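PDB 5D8N: leucine aminopeptidase A1, chloroplastic from Solanum lycopersicum, which removes unsubstituted N-terminal amino acids, preferably leucine, from peptides as a magnesium-dependent homohexamer of the M17 family, and takes part in wound signalling and insect defence. Local coordinates for residues Lys258-Gly263 and Leu396-Asn401; Ala354-Met359 and Arg389-Asp394; Val371-Ser374 and Thr378-Val381. The protein carries 1 engineered substitution. All blocks are in the same frame, centred on the assembly; numbering follows the deposited sequence. Where two conformers were deposited one is given.

Contact 2 lies nearest the chain's centre, and all three of its touching residues are buried; it pairs a central-sheet strand with helix 388-401. Contact 1 uses the C-terminal end of the same helix but is only partly buried, meeting the turn after helix 254-259 through apolar side chains alone. Contact 3, also buried, is a hairpin beside that helix and the only one with direct hydrogen bonds between its segments; contact 2 adds a water bridge. All three centres lie about 12 Å apart. Asp-394 ties them: its OD1 is hydrogen-bonded to Ser-374 of contact 3, while OD2, hydrogen-bonded to Tyr-265 N, packs against the Met-262 backbone of contact 1. Contacts 1 and 3 also touch a neighbouring subunit.

Contact 1 (Lys258-Gly263 and Leu396-Asn401); sequences KELKMG and LIYACN
A small apolar contact, in which Leu-260 and Met-262 reach across to the ring of Tyr-398, joins the turn after helix 254-259 to the C-terminal part of helix 388-401 in the catalytic domain. The evidence that it is a side-chain contact is direct: the nearest pair of CA atoms, Leu-260 and Tyr-398, stand 8.8 Å apart, and the two segments together bury only 88 Å². Met-262 makes the closer approach, its CE lying 3.8 Å from Tyr-398 CD2. The methyl comes in obliquely to the ring; the CB bond of Met-262 does not point at the helix, but the chain, extended beyond CG (chi2 -167°, chi3 -173°), brings its end nearer. Leu-260 approaches differently: its CD1 sits near the ring plane, at the edge, 4.2 Å from Tyr-398 CE2. With CG anti to the backbone N (chi1 -175°), Tyr-398 lays its ring out from the helix to receive both.

The turn's backbone is consistent with the placing of the two apolar residues. Helix 254-259 ends in a Schellman motif whose C-prime residue, Lys-261, has positive phi; Met-262 N bonds back to the carbonyl of the residue before Lys-258, and Lys-261 N to Lys-258 O at 2.9 Å. Met-262 then centres an inverse gamma turn, closed by Gly-263 N to Lys-261 O at 2.8 Å, and serves as N-cap of helix 263-269. Beyond the two segments, Phe-279 and His-281 pack edge-to-face with Tyr-398, and Leu-252 touches both Leu-260 and Tyr-398.

With only carbon atoms meeting, the contact probably rests on dispersion and, on the side of the buried Met-262, on exclusion of water rather than on direction. The ring carbons of Tyr-398 meet the apolar groups, while its OH is hydrogen-bonded beyond the two segments.

Contact 2 (Ala354-Met359 and Arg389-Asp394); sequences AACENM and RLTLAD
Van der Waals packing and one bridging water join Thr-391, on helix 388-401, to Ala-354 and Cys-356 of strand 347-358. In the packing, the two branches of Thr-391 divide the work. CG2, beside the backbone N, faces the strand and touches Cys-356 SG at 3.9 Å. Nearer the backbone, Ala-354 CB lies 4.4 Å from Thr-391 CB and 4.0 Å from Thr-391 O, in keeping with a CA to CA separation of 6.2 Å between Ala-354 and Thr-391.

The polar link runs through the other branch. A water donates to Ala-354 O at 2.6 Å and to Thr-391 OG1 at 2.8 Å. With chi1 at 68°, OG1 sits between the backbone N and the carbonyl carbon; it accepts from the water and donates to Gly-388 O, one turn back in the helix, which fixes the hydroxyl's rotation.

Leu-302 packs on Thr-391 as well, and the side chain of Lys-300, a magnesium-binding residue of the enzyme, is about 5 Å from that of Thr-391. The water, held by OG1, supplies the donor for the buried carbonyl of Ala-354 where helix and sheet meet beside the active-site metal-binding residues.

Contact 3 (Val371-Ser374 and Thr378-Val381); sequences VTAS and TIEV
Val-371 and Ile-379 face each other as a hydrogen-bonded antiparallel pair, each backbone N-H meeting the other's carbonyl. Val-371 N donates to Ile-379 O at 2.9 Å, and Ile-379 N to Val-371 O at 2.8 Å; both have N-H...O angles of 160°. Val-371 O also receives a CA-H...O contact from Thr-378 CA at 3.3 Å. Val-371 CG2 touches Ile-379 CB at 4.0 Å, the two side chains crossing at an angle; Val-371 CG1 also meets Val-381 CG2 at 4.3 Å.

Strands 370-372 and 378-380 form a beta hairpin, with Thr-372 and Thr-378 as the non-hydrogen-bonded pair beside its loop, on the face opposite Val-371 and Ile-379. These two side chains run alongside each other, Thr-372 OG1 lying 3.7 Å from Thr-378 CG2. That methyl is turned to its neighbour by lying anti to the carbonyl carbon of Thr-378 (chi1 53°), which leaves OG1 for other partners. Strand 470-471 adds a third strand next to 378-380.

Farther out, the threonine hydroxyls reach a neighbouring subunit: Thr-372 OG1 is hydrogen-bonded to Thr-20 OG1 of that chain, and Thr-378 OG1 to its Phe-176 O as well as to Asp-469 N of its own. Glu-380 forms a salt bridge with Lys-323 of the same neighbour. Leu-390 of helix 388-401 packs on Val-381, whose side chain is about 5 Å from that of the magnesium-binding Glu-387.

Contact 1 (Lys258-Gly263 and Leu396-Asn401)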
# COMPACT_ATOMS: atom_id res chain seq x y z
N LYS A 258 26.51 29.28 10.94
CA LYS A 258 25.42 30.02 11.54
C LYS A 258 25.66 31.51 11.39
O LYS A 258 24.75 32.24 11.06
CB LYS A 258 25.28 29.66 13.02
CG LYS A 258 24.15 30.35 13.76
CD LYS A 258 23.99 29.67 15.11
CE LYS A 258 22.91 30.31 15.95
NZ LYS A 258 22.80 29.59 17.25
N GLU A 259 26.91 31.94 11.49
CA GLU A 259 27.26 33.34 11.27
C GLU A 259 27.04 33.73 9.82
O GLU A 259 26.67 34.86 9.50
CB GLU A 259 28.75 33.54 11.61
CG GLU A 259 29.12 34.96 12.01
CD GLU A 259 28.36 35.43 13.24
OE1 GLU A 259 28.22 34.61 14.18
OE2 GLU A 259 27.84 36.57 13.26
N LEU A 260 27.14 32.75 8.93
CA LEU A 260 26.84 32.99 7.53
C LEU A 260 25.37 32.78 7.17
O LEU A 260 24.98 32.86 6.01
CB LEU A 260 27.75 32.13 6.67
CG LEU A 260 29.22 32.54 6.68
CD1 LEU A 260 30.07 31.53 5.97
CD2 LEU A 260 29.41 33.90 6.03
N LYS A 261 24.56 32.55 8.20
CA LYS A 261 23.11 32.52 8.09
C LYS A 261 22.61 31.34 7.25
O LYS A 261 21.52 31.41 6.67
CB LYS A 261 22.57 33.84 7.55
CG LYS A 261 22.92 35.02 8.44
CD LYS A 261 22.19 36.29 8.03
CE LYS A 261 22.70 36.84 6.72
NZ LYS A 261 22.02 38.13 6.40
N MET A 262 23.31 30.22 7.32
CA MET A 262 22.94 29.05 6.54
C MET A 262 21.85 28.24 7.25
O MET A 262 22.05 27.10 7.65
CB MET A 262 24.16 28.16 6.34
CG MET A 262 25.29 28.81 5.60
SD MET A 262 26.50 27.58 5.10
CE MET A 262 27.79 28.62 4.45
N GLY A 263 20.66 28.83 7.36
CA GLY A 263 19.59 28.19 8.09
C GLY A 263 19.02 26.93 7.46
O GLY A 263 18.48 26.09 8.19
N LEU A 396 25.06 26.63 -2.64
CA LEU A 396 25.04 27.37 -3.88
C LEU A 396 25.19 28.87 -3.63
O LEU A 396 25.85 29.58 -4.39
CB LEU A 396 23.77 27.03 -4.65
CG LEU A 396 23.72 25.66 -5.31
CD1 LEU A 396 22.30 25.35 -5.81
CD2 LEU A 396 24.65 25.54 -6.51
N ILE A 397 24.54 29.37 -2.59
CA ILE A 397 24.67 30.77 -2.22
C ILE A 397 26.13 31.03 -1.89
O ILE A 397 26.69 32.00 -2.35
CB ILE A 397 23.78 31.10 -1.01
CG1 ILE A 397 22.31 31.08 -1.43
CG2 ILE A 397 24.10 32.48 -0.45
CD1 ILE A 397 21.32 30.87 -0.29
N TYR A 398 26.76 30.12 -1.14
CA TYR A 398 28.16 30.28 -0.79
C TYR A 398 29.04 30.29 -2.03
O TYR A 398 29.93 31.12 -2.18
CB TYR A 398 28.59 29.12 0.10
CG TYR A 398 30.00 29.23 0.63
CD1 TYR A 398 31.06 28.70 -0.06
CD2 TYR A 398 30.26 29.90 1.82
CE1 TYR A 398 32.36 28.83 0.41
CE2 TYR A 398 31.55 29.97 2.34
CZ TYR A 398 32.60 29.46 1.61
OH TYR A 398 33.86 29.48 2.14
N ALA A 399 28.76 29.38 -2.96
CA ALA A 399 29.52 29.37 -4.20
C ALA A 399 29.39 30.71 -4.93
O ALA A 399 30.39 31.24 -5.46
CB ALA A 399 29.06 28.22 -5.11
N CYS A 400 28.17 31.20 -5.06
CA CYS A 400 27.99 32.48 -5.73
C CYS A 400 28.76 33.60 -5.02
O CYS A 400 29.29 34.48 -5.66
CB CYS A 400 26.51 32.85 -5.87
SG CYS A 400 25.59 31.75 -6.98
N ASN A 401 28.86 33.52 -3.70
CA ASN A 401 29.55 34.53 -2.92
C ASN A 401 31.05 34.46 -3.01
O ASN A 401 31.72 35.41 -2.62
CB ASN A 401 29.15 34.47 -1.44
CG ASN A 401 27.76 35.01 -1.20
OD1 ASN A 401 27.22 35.71 -2.03
ND2 ASN A 401 27.14 34.61 -0.10

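Contact 2 (Ala354-Met359 and Arg389-Asp394)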
# COMPACT_ATOMS: atom_id res chain seq x y z
N ALA A 354 28.53 20.93 1.54
CA ALA A 354 27.90 21.13 2.84
C ALA A 354 27.54 19.79 3.46
O ALA A 354 26.49 19.20 3.15
CB ALA A 354 26.67 22.01 2.70
N ALA A 355 28.48 19.25 4.23
CA ALA A 355 28.38 17.88 4.70
C ALA A 355 27.64 17.79 6.04
O ALA A 355 27.83 18.59 6.96
CB ALA A 355 29.77 17.28 4.84
N CYS A 356 26.74 16.83 6.12
CA CYS A 356 25.99 16.54 7.34
C CYS A 356 25.36 15.17 7.18
O CYS A 356 25.40 14.58 6.11
CB CYS A 356 24.90 17.60 7.58
SG CYS A 356 23.67 17.71 6.26
N GLU A 357 24.80 14.65 8.26
CA GLU A 357 23.92 13.50 8.17
C GLU A 357 22.53 13.88 8.63
O GLU A 357 22.35 14.80 9.42
CB GLU A 357 24.47 12.26 8.90
CG GLU A 357 24.65 12.41 10.39
CD GLU A 357 25.05 11.13 11.09
OE1 GLU A 357 25.29 10.09 10.42
OE2 GLU A 357 24.89 11.14 12.34
N ASN A 358 21.55 13.34 7.91
CA ASN A 358 20.15 13.66 8.15
C ASN A 358 19.53 12.58 9.04
O ASN A 358 19.20 11.49 8.56
CB ASN A 358 19.40 13.77 6.82
CG ASN A 358 17.92 14.05 7.03
OD1 ASN A 358 17.48 14.33 8.14
ND2 ASN A 358 17.12 13.86 5.97
N MET A 359 19.44 12.87 10.33
CA MET A 359 19.02 11.93 11.34
C MET A 359 17.67 12.32 11.98
O MET A 359 17.03 13.30 11.60
CB MET A 359 20.08 11.85 12.44
CG MET A 359 21.43 11.35 11.97
SD MET A 359 21.45 9.61 11.52
CE MET A 359 21.93 8.85 13.06
N ARG A 389 18.28 19.04 -0.88
CA ARG A 389 18.22 20.28 -1.62
C ARG A 389 18.31 21.47 -0.71
O ARG A 389 18.81 22.50 -1.15
CB ARG A 389 16.97 20.37 -2.48
CG ARG A 389 15.67 20.30 -1.68
CD ARG A 389 14.49 20.13 -2.61
NE ARG A 389 14.49 18.80 -3.20
CZ ARG A 389 13.62 18.38 -4.12
NH1 ARG A 389 12.71 19.19 -4.64
NH2 ARG A 389 13.74 17.17 -4.62
N LEU A 390 17.92 21.33 0.55
CA LEU A 390 18.07 22.43 1.50
C LEU A 390 19.55 22.73 1.73
O LEU A 390 19.94 23.89 1.87
CB LEU A 390 17.39 22.17 2.84
CG LEU A 390 15.90 22.49 3.02
CD1 LEU A 390 15.08 21.93 1.87
CD2 LEU A 390 15.39 21.92 4.34
N THR A 391 20.35 21.69 1.90
CA THR A 391 21.77 21.89 2.12
C THR A 391 22.40 22.51 0.89
O THR A 391 23.29 23.36 0.98
CB THR A 391 22.50 20.59 2.51
OG1 THR A 391 22.54 19.67 1.41
CG2 THR A 391 21.82 19.95 3.69
N LEU A 392 21.94 22.08 -0.28
CA LEU A 392 22.46 22.66 -1.52
C LEU A 392 22.11 24.12 -1.69
O LEU A 392 22.87 24.88 -2.29
CB LEU A 392 21.95 21.89 -2.73
CG LEU A 392 22.59 20.51 -2.95
CD1 LEU A 392 21.79 19.77 -4.00
CD2 LEU A 392 24.04 20.67 -3.40
N ALA A 393 20.95 24.53 -1.18
CA ALA A 393 20.58 25.93 -1.24
C ALA A 393 21.66 26.86 -0.67
O ALA A 393 22.15 27.78 -1.32
CB ALA A 393 19.26 26.13 -0.53
N ASP A 394 22.11 26.54 0.54
CA ASP A 394 23.16 27.29 1.19
C ASP A 394 24.55 27.11 0.56
O ASP A 394 25.35 28.07 0.49
CB ASP A 394 23.18 26.98 2.69
CG ASP A 394 22.05 27.71 3.44
OD1 ASP A 394 21.81 28.90 3.09
OD2 ASP A 394 21.47 27.12 4.40
O HOH W 1 25.21 19.04 0.92

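Contact 3 (Val371-Ser374 and Thr378-Val381)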
# COMPACT_ATOMS: atom_id res chain seq x y z
N VAL A 371 12.27 27.08 7.29
CA VAL A 371 13.68 27.39 7.49
C VAL A 371 14.04 28.53 6.55
O VAL A 371 13.40 28.73 5.51
CB VAL A 371 14.56 26.16 7.22
CG1 VAL A 371 14.07 24.98 8.05
CG2 VAL A 371 14.54 25.78 5.75
N THR A 372 15.08 29.26 6.90
CA THR A 372 15.49 30.42 6.14
C THR A 372 16.90 30.24 5.59
O THR A 372 17.88 30.13 6.35
CB THR A 372 15.39 31.67 7.04
OG1 THR A 372 14.05 31.72 7.58
CG2 THR A 372 15.69 32.98 6.31
N ALA A 373 17.02 30.25 4.27
CA ALA A 373 18.34 30.10 3.64
C ALA A 373 19.15 31.39 3.77
O ALA A 373 18.63 32.42 4.20
CB ALA A 373 18.18 29.74 2.17
N SER A 374 20.44 31.31 3.46
CA SER A 374 21.36 32.41 3.69
C SER A 374 21.16 33.57 2.71
O SER A 374 21.75 34.63 2.89
CB SER A 374 22.82 31.94 3.63
OG SER A 374 23.09 31.14 2.49
N THR A 378 12.56 31.90 2.46
CA THR A 378 12.02 30.94 3.41
C THR A 378 11.44 29.72 2.71
O THR A 378 10.87 29.84 1.61
CB THR A 378 10.90 31.57 4.25
OG1 THR A 378 9.92 32.17 3.40
CG2 THR A 378 11.46 32.64 5.14
N ILE A 379 11.64 28.56 3.33
CA ILE A 379 11.24 27.28 2.75
C ILE A 379 10.42 26.49 3.72
O ILE A 379 10.84 26.26 4.85
CB ILE A 379 12.48 26.43 2.39
CG1 ILE A 379 13.40 27.21 1.46
CG2 ILE A 379 12.08 25.11 1.75
CD1 ILE A 379 14.85 26.83 1.66
N GLU A 380 9.19 26.20 3.32
CA GLU A 380 8.35 25.31 4.09
C GLU A 380 8.66 23.86 3.76
O GLU A 380 8.59 23.44 2.61
CB GLU A 380 6.86 25.57 3.83
CG GLU A 380 5.95 24.60 4.57
CD GLU A 380 4.47 24.83 4.29
OE1 GLU A 380 4.11 25.40 3.22
OE2 GLU A 380 3.72 24.50 5.24
N VAL A 381 9.08 23.12 4.76
CA VAL A 381 9.60 21.79 4.50
C VAL A 381 8.43 20.82 4.54
O VAL A 381 8.14 20.25 5.57
CB VAL A 381 10.73 21.42 5.48
CG1 VAL A 381 11.23 20.01 5.21
CG2 VAL A 381 11.87 22.40 5.36